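Side-chain contacts in acetate kinase (Entamoeba histolytica, PDB 4H0O), which interconverts acetate and acetyl phosphate as a pyrophosphate-dependent acetate kinase of the ASKHA superfamily: residues 283-288 against 304-309; 207-212 against 311-316; 228-233 against 237-242; 328-333 against 345-350; 336-341 against 386-391. One frame throughout, in Å; residues are numbered along the deposited sequence.

Contact 1 (283-288 against 304-309); sequences SDMRDI and LAFDVY
Met285 pushes the end of its side chain into the angle between the rings of Phe306 and Tyr309, and its thioether meets the two aromatics in different ways. The methyl CE of Met285 lies over one face of the Tyr309 ring, 24° off the normal and shifted toward the rim, a CH-pi contact. Its nearest approach is to Tyr309 CD1, 3.5 Å from Met285 CE. The sulfur, by contrast, stands near the plane of the other ring: Met285 SD is 3.7 Å from Phe306 CD1, a Met-aromatic contact made at the edge. Bends at chi2 (60°) and chi3 (88°) turn CE toward Tyr309 while the sulfur stays beside Phe306. Leu275 and Met336 also touch this buried side chain.

The opposite flank is looser and open to solvent. There Arg286 grips Asp284 side-on, with Arg286 NE 3.0 Å from Asp284 OD1 and Arg286 NH2 2.7 Å from Asp284 OD2. Asp284 OD1 takes a second bond, from Arg286 N at 3.1 Å, so the carboxylate is held by both backbone and guanidinium. With that bond Asp284, the N-cap residue, caps helix 285-293, here packed on the long helix 299-324, and residues 284-286 belong to the predicted ATP-binding site.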
# COMPACT_ATOMS: atom_id res chain seq x y z
N SER B 283 17.66 -7.64 12.19
CA SER B 283 16.81 -7.83 11.03
C SER B 283 16.00 -9.11 11.19
O SER B 283 15.09 -9.39 10.40
CB SER B 283 17.65 -7.91 9.75
OG SER B 283 18.46 -9.08 9.74
N ASP B 284 16.33 -9.89 12.22
CA ASP B 284 15.67 -11.17 12.48
C ASP B 284 14.53 -11.00 13.48
O ASP B 284 14.73 -10.49 14.59
CB ASP B 284 16.70 -12.19 12.98
CG ASP B 284 16.22 -13.62 12.85
OD1 ASP B 284 15.07 -13.92 13.24
OD2 ASP B 284 17.00 -14.47 12.35
N MET B 285 13.33 -11.44 13.09
CA MET B 285 12.14 -11.29 13.93
C MET B 285 12.27 -11.99 15.28
O MET B 285 11.74 -11.51 16.29
CB MET B 285 10.90 -11.81 13.18
CG MET B 285 9.61 -11.76 14.00
SD MET B 285 9.14 -10.09 14.52
CE MET B 285 8.17 -9.56 13.10
N ARG B 286 12.98 -13.11 15.31
CA ARG B 286 13.13 -13.90 16.52
C ARG B 286 13.95 -13.19 17.60
O ARG B 286 13.66 -13.30 18.79
CB ARG B 286 13.71 -15.28 16.20
CG ARG B 286 12.80 -16.14 15.32
CD ARG B 286 13.55 -17.31 14.70
NE ARG B 286 14.63 -16.85 13.83
CZ ARG B 286 15.49 -17.66 13.20
NH1 ARG B 286 15.40 -18.97 13.35
NH2 ARG B 286 16.44 -17.15 12.44
N ASP B 287 14.98 -12.46 17.17
CA ASP B 287 15.76 -11.63 18.09
C ASP B 287 14.92 -10.48 18.62
O ASP B 287 15.05 -10.09 19.78
CB ASP B 287 17.01 -11.07 17.39
CG ASP B 287 17.99 -12.16 16.97
OD1 ASP B 287 18.01 -13.23 17.61
OD2 ASP B 287 18.74 -11.93 16.00
N ILE B 288 14.05 -9.94 17.76
CA ILE B 288 13.14 -8.86 18.13
C ILE B 288 12.16 -9.30 19.21
O ILE B 288 11.99 -8.62 20.22
CB ILE B 288 12.37 -8.34 16.90
CG1 ILE B 288 13.33 -7.58 15.97
CG2 ILE B 288 11.23 -7.43 17.31
CD1 ILE B 288 12.72 -7.17 14.64
N LEU B 304 7.60 -1.80 18.69
CA LEU B 304 7.09 -0.95 17.62
C LEU B 304 7.29 -1.63 16.27
O LEU B 304 6.39 -1.63 15.43
CB LEU B 304 7.79 0.41 17.63
CG LEU B 304 7.38 1.37 16.51
CD1 LEU B 304 5.89 1.69 16.58
CD2 LEU B 304 8.21 2.65 16.53
N ALA B 305 8.47 -2.20 16.07
CA ALA B 305 8.78 -2.89 14.82
C ALA B 305 7.81 -4.05 14.57
O ALA B 305 7.35 -4.24 13.45
CB ALA B 305 10.22 -3.39 14.84
N PHE B 306 7.51 -4.81 15.62
CA PHE B 306 6.56 -5.92 15.50
C PHE B 306 5.16 -5.41 15.17
O PHE B 306 4.48 -5.97 14.30
CB PHE B 306 6.53 -6.76 16.78
CG PHE B 306 5.57 -7.92 16.72
CD1 PHE B 306 5.90 -9.08 16.04
CD2 PHE B 306 4.33 -7.85 17.36
CE1 PHE B 306 5.01 -10.16 15.98
CE2 PHE B 306 3.44 -8.92 17.31
CZ PHE B 306 3.78 -10.07 16.63
N ASP B 307 4.74 -4.34 15.84
CA ASP B 307 3.41 -3.77 15.62
C ASP B 307 3.24 -3.23 14.20
O ASP B 307 2.22 -3.46 13.56
CB ASP B 307 3.12 -2.66 16.64
CG ASP B 307 2.93 -3.18 18.06
OD1 ASP B 307 2.82 -4.42 18.23
OD2 ASP B 307 2.86 -2.36 18.99
N VAL B 308 4.25 -2.51 13.72
CA VAL B 308 4.24 -1.96 12.37
C VAL B 308 4.25 -3.08 11.33
O VAL B 308 3.53 -3.02 10.34
CB VAL B 308 5.45 -1.02 12.13
CG1 VAL B 308 5.56 -0.63 10.66
CG2 VAL B 308 5.34 0.22 13.01
N TYR B 309 5.06 -4.10 11.58
CA TYR B 309 5.15 -5.26 10.69
C TYR B 309 3.81 -5.99 10.58
O TYR B 309 3.38 -6.34 9.48
CB TYR B 309 6.24 -6.23 11.19
CG TYR B 309 6.32 -7.54 10.43
CD1 TYR B 309 5.58 -8.65 10.85
CD2 TYR B 309 7.14 -7.68 9.32
CE1 TYR B 309 5.65 -9.86 10.17
CE2 TYR B 309 7.22 -8.89 8.63
CZ TYR B 309 6.47 -9.97 9.06
OH TYR B 309 6.55 -11.16 8.38

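Contact 2 (207-212 against 311-316); sequences IACHLG and KQLAKT
With chi1 at -56°, Leu211 sets its CG anti to the carbonyl carbon, whereas Leu313, at 178°, sets its CG anti to the backbone N; these settings send the two leucines toward each other, tip to tip. Leu211 CD1 meets Leu313 CD2 at 3.8 Å. The other branch of the same helix residue faces the next inward-pointing strand residue: Leu313 CD1 lies 4.3 Å from Cys209 SG, a looser approach. Leu313 therefore divides its two methyls between alternate residues of strand 205-211, and the backbones stay well apart, with Cys209 CA 8.8 Å from Leu313 CA.

This is a helix laid on the face of the six-stranded mixed sheet that holds strands 205-211 and 329-333, part of the ribonuclease H-like fold. Cys218 of strand 216-222 also touches both Cys209 and Leu313, which extends the apolar layer across the sheet. His210, on the other face of the strand, stacks its ring on His184, a predicted transition-state stabiliser. Away from the sheet, helix 299-324 borders the second subunit, where Ala314 packs on Val322 of that other chain.

Within the helix, Thr316 turns its hydroxyl back on the preceding turn. Thr316 OG1 donates to Gln312 O at 2.6 Å, and Thr316 N reaches Gln312 O at 2.9 Å from the opposite face of the carbonyl plane. The hydroxyl thus finds its partner inside the helix, while everything that crosses between the segments is methyl or sulfur; the association consequently rests on shape and burial of apolar surface and carries no directional polar bond.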
# COMPACT_ATOMS: atom_id res chain seq x y z
N ILE B 207 -5.08 -16.90 0.08
CA ILE B 207 -4.08 -15.86 0.28
C ILE B 207 -2.85 -16.51 0.91
O ILE B 207 -2.93 -17.06 2.02
CB ILE B 207 -4.59 -14.70 1.16
CG1 ILE B 207 -5.69 -13.92 0.44
CG2 ILE B 207 -3.45 -13.76 1.53
CD1 ILE B 207 -6.24 -12.74 1.23
N ALA B 208 -1.73 -16.46 0.20
CA ALA B 208 -0.49 -17.05 0.69
C ALA B 208 0.46 -15.97 1.18
O ALA B 208 0.59 -14.92 0.56
CB ALA B 208 0.16 -17.89 -0.38
N CYS B 209 1.15 -16.24 2.29
CA CYS B 209 2.11 -15.29 2.83
C CYS B 209 3.52 -15.89 2.84
O CYS B 209 3.83 -16.77 3.65
CB CYS B 209 1.71 -14.88 4.24
SG CYS B 209 0.02 -14.27 4.39
N HIS B 210 4.36 -15.42 1.93
CA HIS B 210 5.77 -15.82 1.92
C HIS B 210 6.53 -14.91 2.88
O HIS B 210 6.99 -13.84 2.50
CB HIS B 210 6.34 -15.69 0.50
CG HIS B 210 7.76 -16.13 0.37
ND1 HIS B 210 8.14 -17.22 -0.38
CD2 HIS B 210 8.91 -15.60 0.88
CE1 HIS B 210 9.46 -17.36 -0.32
NE2 HIS B 210 9.94 -16.38 0.43
N LEU B 211 6.63 -15.34 4.13
CA LEU B 211 7.29 -14.54 5.15
C LEU B 211 8.74 -15.01 5.32
O LEU B 211 9.04 -15.89 6.14
CB LEU B 211 6.51 -14.59 6.47
CG LEU B 211 5.05 -14.16 6.33
CD1 LEU B 211 4.36 -14.00 7.69
CD2 LEU B 211 4.95 -12.86 5.52
N GLY B 212 9.63 -14.41 4.53
CA GLY B 212 11.00 -14.89 4.43
C GLY B 212 12.02 -14.15 5.27
O GLY B 212 11.70 -13.19 5.98
N LYS B 311 0.82 -4.78 11.37
CA LYS B 311 -0.16 -3.86 10.81
C LYS B 311 -0.16 -3.90 9.29
O LYS B 311 -1.22 -3.98 8.66
CB LYS B 311 0.10 -2.43 11.30
CG LYS B 311 -0.86 -1.40 10.73
CD LYS B 311 -0.13 -0.13 10.32
CE LYS B 311 0.50 -0.28 8.95
NZ LYS B 311 0.78 1.03 8.31
N GLN B 312 1.03 -3.85 8.69
CA GLN B 312 1.15 -3.87 7.24
C GLN B 312 0.74 -5.21 6.65
O GLN B 312 0.11 -5.26 5.59
CB GLN B 312 2.57 -3.52 6.82
CG GLN B 312 2.71 -3.21 5.34
CD GLN B 312 1.84 -2.04 4.90
OE1 GLN B 312 1.48 -1.18 5.71
NE2 GLN B 312 1.49 -2.01 3.62
N LEU B 313 1.08 -6.30 7.34
CA LEU B 313 0.71 -7.64 6.89
C LEU B 313 -0.81 -7.82 6.94
O LEU B 313 -1.41 -8.36 6.02
CB LEU B 313 1.41 -8.71 7.74
CG LEU B 313 1.09 -10.18 7.42
CD1 LEU B 313 1.26 -10.48 5.94
CD2 LEU B 313 1.97 -11.12 8.24
N ALA B 314 -1.42 -7.35 8.03
CA ALA B 314 -2.86 -7.44 8.18
C ALA B 314 -3.58 -6.62 7.11
O ALA B 314 -4.55 -7.09 6.50
CB ALA B 314 -3.27 -6.98 9.56
N LYS B 315 -3.12 -5.40 6.89
CA LYS B 315 -3.71 -4.52 5.88
C LYS B 315 -3.58 -5.11 4.47
O LYS B 315 -4.49 -4.99 3.65
CB LYS B 315 -3.06 -3.14 5.94
CG LYS B 315 -3.55 -2.18 4.87
CD LYS B 315 -2.68 -0.93 4.78
CE LYS B 315 -2.64 -0.18 6.11
NZ LYS B 315 -1.75 1.02 6.06
N THR B 316 -2.44 -5.74 4.20
CA THR B 316 -2.18 -6.34 2.89
C THR B 316 -3.12 -7.53 2.63
O THR B 316 -3.64 -7.69 1.52
CB THR B 316 -0.73 -6.81 2.77
OG1 THR B 316 0.15 -5.72 3.08
CG2 THR B 316 -0.44 -7.31 1.35

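Contact 3 (228-233 against 237-242); sequences DTSMGN and AGLVMS
The loop that leaves strand 225-229, at the edge of the six-stranded mixed sheet, doubles back beside itself here, in the part of the ribonuclease H-like domain that borders the predicted transition-state stabilisers His184 and Arg244. Ser230 and Gly238 mark the closest backbone approach: Ser230 O is 3.4 Å from Gly238 CA. Gly238 has phi 108° and psi -121°, a conformation essentially reserved for glycine, and it lets the loop run this near to the serine.

Around that point the neighbouring residues fill in. Ser230 holds its hydroxyl anti to the backbone N (chi1 -156°), which directs it across the gap to Leu239, where Ser230 OG comes within 3.2 Å of Leu239 CD1. On the adjacent side, the Ala237 methyl packs on the backbone of the other arm, with Ala237 CB 3.6 Å from Gly232 N. Thr316 of helix 299-324 touches both Ser230 and Leu239, so the pair is covered by that helix.

A water sits in the bend of the 237-242 arm and reaches the other arm weakly, through Ser230 OG. It donates to Ala237 O at 2.9 Å and accepts from Leu239 N at 3.0 Å, thereby satisfying two backbone groups of the same arm that do not bond across directly.

Farther along, two methionines meet. Met231, whose side chain also touches His184 and Arg244, runs out extended beyond CG, as does Met241, and the two chains cross at a slant, their methyls meeting, with Met231 CE 3.8 Å from Met241 CE.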
# COMPACT_ATOMS: atom_id res chain seq x y z
N ASP B 228 -3.46 -11.18 -7.67
CA ASP B 228 -2.65 -10.01 -7.36
C ASP B 228 -1.59 -10.37 -6.33
O ASP B 228 -1.67 -11.42 -5.69
CB ASP B 228 -3.50 -8.84 -6.88
CG ASP B 228 -2.78 -7.51 -7.00
OD1 ASP B 228 -1.79 -7.43 -7.75
OD2 ASP B 228 -3.20 -6.53 -6.34
N THR B 229 -0.61 -9.49 -6.17
CA THR B 229 0.50 -9.76 -5.26
C THR B 229 1.07 -8.49 -4.63
O THR B 229 0.80 -7.38 -5.09
CB THR B 229 1.62 -10.55 -5.95
OG1 THR B 229 2.52 -11.07 -4.97
CG2 THR B 229 2.37 -9.66 -6.92
N SER B 230 1.89 -8.68 -3.61
CA SER B 230 2.31 -7.60 -2.73
C SER B 230 3.46 -6.75 -3.28
O SER B 230 3.46 -5.53 -3.14
CB SER B 230 2.70 -8.18 -1.37
OG SER B 230 2.58 -7.22 -0.35
N MET B 231 4.46 -7.40 -3.87
CA MET B 231 5.57 -6.67 -4.47
C MET B 231 5.10 -6.02 -5.77
O MET B 231 4.03 -6.35 -6.29
CB MET B 231 6.76 -7.60 -4.72
CG MET B 231 7.51 -8.03 -3.46
SD MET B 231 8.89 -9.17 -3.76
CE MET B 231 9.66 -9.21 -2.14
N GLY B 232 5.89 -5.07 -6.28
CA GLY B 232 5.50 -4.37 -7.49
C GLY B 232 6.56 -4.49 -8.58
O GLY B 232 7.03 -5.59 -8.87
N ASN B 233 6.92 -3.36 -9.17
CA ASN B 233 7.99 -3.33 -10.16
C ASN B 233 9.32 -3.72 -9.53
O ASN B 233 10.17 -4.33 -10.18
CB ASN B 233 8.10 -1.94 -10.80
CG ASN B 233 9.05 -1.91 -11.97
OD1 ASN B 233 8.69 -2.27 -13.10
ND2 ASN B 233 10.29 -1.49 -11.72
N ALA B 237 8.71 -3.17 -2.67
CA ALA B 237 7.31 -2.85 -2.39
C ALA B 237 6.59 -3.91 -1.55
O ALA B 237 6.99 -5.08 -1.52
CB ALA B 237 6.56 -2.63 -3.69
N GLY B 238 5.54 -3.49 -0.85
CA GLY B 238 4.63 -4.42 -0.20
C GLY B 238 4.72 -4.47 1.32
O GLY B 238 4.50 -3.46 2.01
N LEU B 239 5.04 -5.65 1.83
CA LEU B 239 5.13 -5.89 3.27
C LEU B 239 6.32 -5.17 3.89
O LEU B 239 7.30 -4.87 3.21
CB LEU B 239 5.27 -7.39 3.52
CG LEU B 239 4.02 -8.26 3.68
CD1 LEU B 239 2.90 -7.82 2.78
CD2 LEU B 239 4.37 -9.71 3.40
N VAL B 240 6.23 -4.89 5.19
CA VAL B 240 7.41 -4.53 5.96
C VAL B 240 8.30 -5.77 5.97
O VAL B 240 7.82 -6.87 6.24
CB VAL B 240 7.05 -4.16 7.41
CG1 VAL B 240 8.31 -4.02 8.26
CG2 VAL B 240 6.23 -2.88 7.44
N MET B 241 9.58 -5.61 5.67
CA MET B 241 10.47 -6.77 5.57
C MET B 241 11.63 -6.72 6.55
O MET B 241 11.68 -5.86 7.44
CB MET B 241 10.99 -6.93 4.13
CG MET B 241 9.92 -6.82 3.05
SD MET B 241 10.55 -7.14 1.38
CE MET B 241 9.28 -6.35 0.38
N SER B 242 12.57 -7.65 6.40
CA SER B 242 13.73 -7.73 7.28
C SER B 242 14.55 -6.44 7.26
O SER B 242 14.88 -5.90 8.32
CB SER B 242 14.61 -8.92 6.88
OG SER B 242 14.94 -8.87 5.51
O HOH W 1 5.75 -7.44 -0.51

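Contact 4 (328-333 against 345-350); sequences DLLVFT and KAICDK
Ile347 rests its CG2 methyl on Leu330 and Phe332 where these side chains adjoin; they are the two residues of strand 329-333 that face helix 341-350 in the alpha/beta layer of the ribonuclease H-like fold. The distances are matched: Ile347 CG2 is 4.1 Å from Leu330 CD2 and 4.1 Å from Phe332 CZ. The phenyl ring offers its edge, the methyl lying near the ring plane, and the leucine crosses the isoleucine at about a right angle.

The two branches part: CG2 meets the strand, the longer one does not. Chi1 of -68° puts CG2 anti to the backbone N, pointing at the strand, while the longer branch leads away toward helix 299-324, where Ile347 touches Leu313.

In the next shell, strand 205-211 lies alongside in the sheet, with Cys209 touching Leu330 and Leu211 touching Phe332. Strand 329-333 is also parallel to its neighbour 382-385, and helix 341-350 lies in the crossover that joins the two.

Outermost, on the helix face turned from the sheet, a salt bridge spans one turn: Lys345 NZ donates to Asp349 OD2 at 2.8 Å, meeting the oxygen on its syn side, 19° out of the carboxylate plane.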
# COMPACT_ATOMS: atom_id res chain seq x y z
N ASP B 328 -10.93 -18.45 1.69
CA ASP B 328 -11.18 -19.78 2.22
C ASP B 328 -10.00 -20.29 3.04
O ASP B 328 -10.18 -20.96 4.07
CB ASP B 328 -11.47 -20.76 1.08
CG ASP B 328 -12.67 -20.35 0.25
OD1 ASP B 328 -13.66 -19.85 0.83
OD2 ASP B 328 -12.61 -20.52 -0.99
N LEU B 329 -8.79 -19.97 2.59
CA LEU B 329 -7.58 -20.51 3.21
C LEU B 329 -6.45 -19.49 3.26
O LEU B 329 -6.03 -18.97 2.22
CB LEU B 329 -7.11 -21.76 2.47
CG LEU B 329 -5.81 -22.40 2.99
CD1 LEU B 329 -5.99 -22.90 4.41
CD2 LEU B 329 -5.33 -23.52 2.08
N LEU B 330 -5.97 -19.22 4.47
CA LEU B 330 -4.79 -18.39 4.67
C LEU B 330 -3.60 -19.31 4.96
O LEU B 330 -3.67 -20.15 5.87
CB LEU B 330 -5.00 -17.41 5.83
CG LEU B 330 -3.83 -16.49 6.17
CD1 LEU B 330 -3.61 -15.46 5.08
CD2 LEU B 330 -4.03 -15.79 7.52
N VAL B 331 -2.53 -19.18 4.19
CA VAL B 331 -1.38 -20.06 4.35
C VAL B 331 -0.08 -19.31 4.60
O VAL B 331 0.25 -18.36 3.90
CB VAL B 331 -1.20 -20.97 3.11
CG1 VAL B 331 -0.91 -20.13 1.88
CG2 VAL B 331 -0.10 -21.98 3.36
N PHE B 332 0.66 -19.76 5.61
CA PHE B 332 1.96 -19.18 5.91
C PHE B 332 3.09 -20.05 5.38
O PHE B 332 3.04 -21.28 5.49
CB PHE B 332 2.12 -18.99 7.42
CG PHE B 332 1.17 -17.99 8.01
CD1 PHE B 332 1.43 -16.63 7.91
CD2 PHE B 332 0.03 -18.42 8.68
CE1 PHE B 332 0.56 -15.71 8.46
CE2 PHE B 332 -0.84 -17.50 9.23
CZ PHE B 332 -0.58 -16.14 9.12
N THR B 333 4.11 -19.42 4.80
CA THR B 333 5.24 -20.18 4.28
C THR B 333 6.57 -19.46 4.48
O THR B 333 6.60 -18.33 4.99
CB THR B 333 5.05 -20.55 2.79
OG1 THR B 333 6.05 -21.50 2.39
CG2 THR B 333 5.15 -19.33 1.91
N LYS B 345 -0.26 -15.88 15.20
CA LYS B 345 -1.26 -15.57 16.22
C LYS B 345 -1.69 -14.11 16.11
O LYS B 345 -2.88 -13.80 16.16
CB LYS B 345 -0.71 -15.86 17.62
CG LYS B 345 -1.69 -15.61 18.76
CD LYS B 345 -3.05 -16.22 18.46
CE LYS B 345 -3.89 -16.37 19.73
NZ LYS B 345 -3.72 -15.22 20.66
N ALA B 346 -0.72 -13.22 15.96
CA ALA B 346 -1.02 -11.80 15.84
C ALA B 346 -1.94 -11.53 14.65
O ALA B 346 -2.89 -10.75 14.75
CB ALA B 346 0.27 -10.99 15.72
N ILE B 347 -1.65 -12.18 13.52
CA ILE B 347 -2.48 -12.03 12.33
C ILE B 347 -3.89 -12.59 12.53
O ILE B 347 -4.88 -11.92 12.24
CB ILE B 347 -1.82 -12.69 11.10
CG1 ILE B 347 -0.55 -11.93 10.70
CG2 ILE B 347 -2.78 -12.73 9.94
CD1 ILE B 347 -0.77 -10.44 10.52
N CYS B 348 -3.97 -13.81 13.04
CA CYS B 348 -5.27 -14.47 13.22
C CYS B 348 -6.19 -13.75 14.21
O CYS B 348 -7.41 -13.80 14.08
CB CYS B 348 -5.08 -15.94 13.61
SG CYS B 348 -4.31 -16.94 12.31
N ASP B 349 -5.60 -13.07 15.19
CA ASP B 349 -6.39 -12.29 16.14
C ASP B 349 -6.98 -11.04 15.48
O ASP B 349 -8.09 -10.62 15.82
CB ASP B 349 -5.56 -11.92 17.38
CG ASP B 349 -5.47 -13.06 18.39
OD1 ASP B 349 -6.20 -14.06 18.24
OD2 ASP B 349 -4.66 -12.95 19.34
N LYS B 350 -6.24 -10.46 14.55
CA LYS B 350 -6.72 -9.31 13.77
C LYS B 350 -7.91 -9.71 12.91
O LYS B 350 -8.78 -8.89 12.62
CB LYS B 350 -5.61 -8.77 12.86
CG LYS B 350 -4.43 -8.14 13.58
CD LYS B 350 -4.84 -6.90 14.34
CE LYS B 350 -3.67 -6.31 15.12
NZ LYS B 350 -4.13 -5.38 16.20

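Contact 5 (336-341 against 386-391); sequences MGLEVW and APNDEE
Leu338 carries this contact alone on its side, reaching from helix 334-339 over the chain at Ala386, Pro387 and Asn388. Its CB points toward that chain but stands back from it, Leu338 CB being 6.0 Å from Ala386 O. From there chi1 of -57° sets CG anti to the carbonyl carbon, and the branch point projects the two methyls onto different partners. CD2 does the closer work: Leu338 CD2 is 3.6 Å from Ala386 O and 4.1 Å from Pro387 N, so it rests on the peptide link between these two residues. CD1 diverges to the next side chain, where Leu338 CD1 is 4.0 Å from Asn388 OD1, a slanting approach of methyl to amide oxygen.

The covered backbone is the turn that follows strand 382-385, a parallel neighbour of strand 329-333 in the six-stranded mixed sheet, and leads into the C-terminal helix 390-402. Its polar groups are bonded elsewhere: Ala386 O accepts from the hydroxyl of Thr333, and Asn388 ND2 is hydrogen-bonded to Ser187 OG. Asn388 OD1, beside the leucine methyl, receives a weak bond from Asp334 N. Ser187 is thus the stronger of the amide's two partners, and Leu338 packs beside its oxygen.

Beyond the asparagine, Asp389 occupies the N-cap of the C-terminal helix, with Asp389 OD2 accepting a weak bond from Glu391 N at 3.1 Å. Glu390, on the first turn, is a predicted magnesium ligand; neighbouring Glu391 OE2 is hydrogen-bonded to Asn20 ND2, and Asn20 is itself a predicted magnesium-binding residue.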
# COMPACT_ATOMS: atom_id res chain seq x y z
N MET B 336 9.91 -17.44 8.50
CA MET B 336 9.14 -16.78 9.56
C MET B 336 7.70 -17.27 9.65
O MET B 336 7.12 -17.33 10.74
CB MET B 336 9.19 -15.26 9.40
CG MET B 336 10.60 -14.68 9.52
SD MET B 336 11.45 -15.24 11.02
CE MET B 336 13.13 -14.66 10.72
N GLY B 337 7.12 -17.62 8.50
CA GLY B 337 5.76 -18.12 8.47
C GLY B 337 5.62 -19.49 9.10
O GLY B 337 4.59 -19.82 9.70
N LEU B 338 6.68 -20.30 8.99
CA LEU B 338 6.65 -21.68 9.46
C LEU B 338 7.08 -21.81 10.91
O LEU B 338 6.56 -22.65 11.64
CB LEU B 338 7.56 -22.55 8.58
CG LEU B 338 7.26 -22.57 7.08
CD1 LEU B 338 8.38 -23.25 6.32
CD2 LEU B 338 5.93 -23.25 6.79
N GLU B 339 8.03 -20.97 11.33
CA GLU B 339 8.73 -21.19 12.60
C GLU B 339 8.57 -20.07 13.64
O GLU B 339 9.31 -20.02 14.62
CB GLU B 339 10.24 -21.30 12.34
CG GLU B 339 10.61 -22.31 11.26
CD GLU B 339 12.11 -22.43 11.04
OE1 GLU B 339 12.87 -21.71 11.72
OE2 GLU B 339 12.53 -23.25 10.19
N VAL B 340 7.61 -19.17 13.42
CA VAL B 340 7.37 -18.05 14.34
C VAL B 340 5.87 -17.96 14.61
O VAL B 340 5.14 -17.27 13.90
CB VAL B 340 7.89 -16.69 13.85
CG1 VAL B 340 7.68 -15.62 14.91
CG2 VAL B 340 9.35 -16.78 13.48
N TRP B 341 5.41 -18.64 15.66
CA TRP B 341 3.98 -18.73 15.95
C TRP B 341 3.35 -17.40 16.40
O TRP B 341 2.14 -17.20 16.23
CB TRP B 341 3.69 -19.82 16.98
CG TRP B 341 4.23 -19.54 18.34
CD1 TRP B 341 5.44 -19.93 18.84
CD2 TRP B 341 3.57 -18.81 19.39
NE1 TRP B 341 5.58 -19.49 20.13
CE2 TRP B 341 4.45 -18.80 20.50
CE3 TRP B 341 2.33 -18.17 19.50
CZ2 TRP B 341 4.12 -18.17 21.70
CZ3 TRP B 341 2.01 -17.55 20.69
CH2 TRP B 341 2.90 -17.55 21.78
N ALA B 386 2.60 -24.22 5.17
CA ALA B 386 3.00 -25.10 4.07
C ALA B 386 4.48 -24.91 3.73
O ALA B 386 4.90 -23.81 3.39
CB ALA B 386 2.13 -24.87 2.85
N PRO B 387 5.26 -26.00 3.82
CA PRO B 387 6.70 -26.02 3.54
C PRO B 387 7.04 -25.59 2.11
O PRO B 387 6.28 -25.90 1.19
CB PRO B 387 7.07 -27.50 3.73
CG PRO B 387 6.04 -28.04 4.66
CD PRO B 387 4.77 -27.30 4.32
N ASN B 388 8.16 -24.90 1.94
CA ASN B 388 8.60 -24.45 0.63
C ASN B 388 10.13 -24.51 0.47
O ASN B 388 10.74 -23.54 0.03
CB ASN B 388 8.11 -23.03 0.35
CG ASN B 388 8.71 -22.01 1.31
OD1 ASN B 388 8.96 -22.31 2.47
ND2 ASN B 388 8.95 -20.79 0.81
N ASP B 389 10.72 -25.64 0.85
CA ASP B 389 12.17 -25.83 0.74
C ASP B 389 12.67 -25.48 -0.66
O ASP B 389 12.16 -25.99 -1.66
CB ASP B 389 12.56 -27.26 1.10
CG ASP B 389 14.00 -27.59 0.74
OD1 ASP B 389 14.90 -27.32 1.56
OD2 ASP B 389 14.23 -28.12 -0.37
N GLU B 390 13.67 -24.60 -0.71
CA GLU B 390 14.20 -24.06 -1.96
C GLU B 390 14.47 -25.09 -3.06
O GLU B 390 14.13 -24.86 -4.22
CB GLU B 390 15.49 -23.28 -1.69
CG GLU B 390 15.32 -22.02 -0.87
CD GLU B 390 16.57 -21.16 -0.87
OE1 GLU B 390 16.65 -20.21 -1.68
OE2 GLU B 390 17.48 -21.44 -0.06
N GLU B 391 15.10 -26.20 -2.71
CA GLU B 391 15.49 -27.19 -3.71
C GLU B 391 14.30 -27.95 -4.28
O GLU B 391 14.22 -28.15 -5.49
CB GLU B 391 16.53 -28.17 -3.14
CG GLU B 391 17.93 -27.58 -3.06
CD GLU B 391 18.04 -26.48 -2.03
OE1 GLU B 391 17.36 -26.57 -0.98
OE2 GLU B 391 18.80 -25.52 -2.27

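In the fold
Contact 2 lies among the others, its centre within about 14 Å of each; contact 4, about 9 Å from it between centres, uses the neighbouring parallel strand of one mixed sheet, 329-333 beside 205-211. Helix 299-324 serves contacts 1 and 2, and contact 3, its centre about 9 Å from that of contact 2, follows the edge strand of the same sheet. Along the chain, contacts 1 and 3 are nested inside the loop closed by contact 2, whereas 4 and 5 interleave. Contacts 3 and 5 do not touch: nearest atoms are about 7 Å apart. Contacts 2 and 4 build on the sheet while contact 1 packs helix on helix; predicted nucleotide and metal residues lie in contacts 1 and 5, and His184 lies beside 2 and 3.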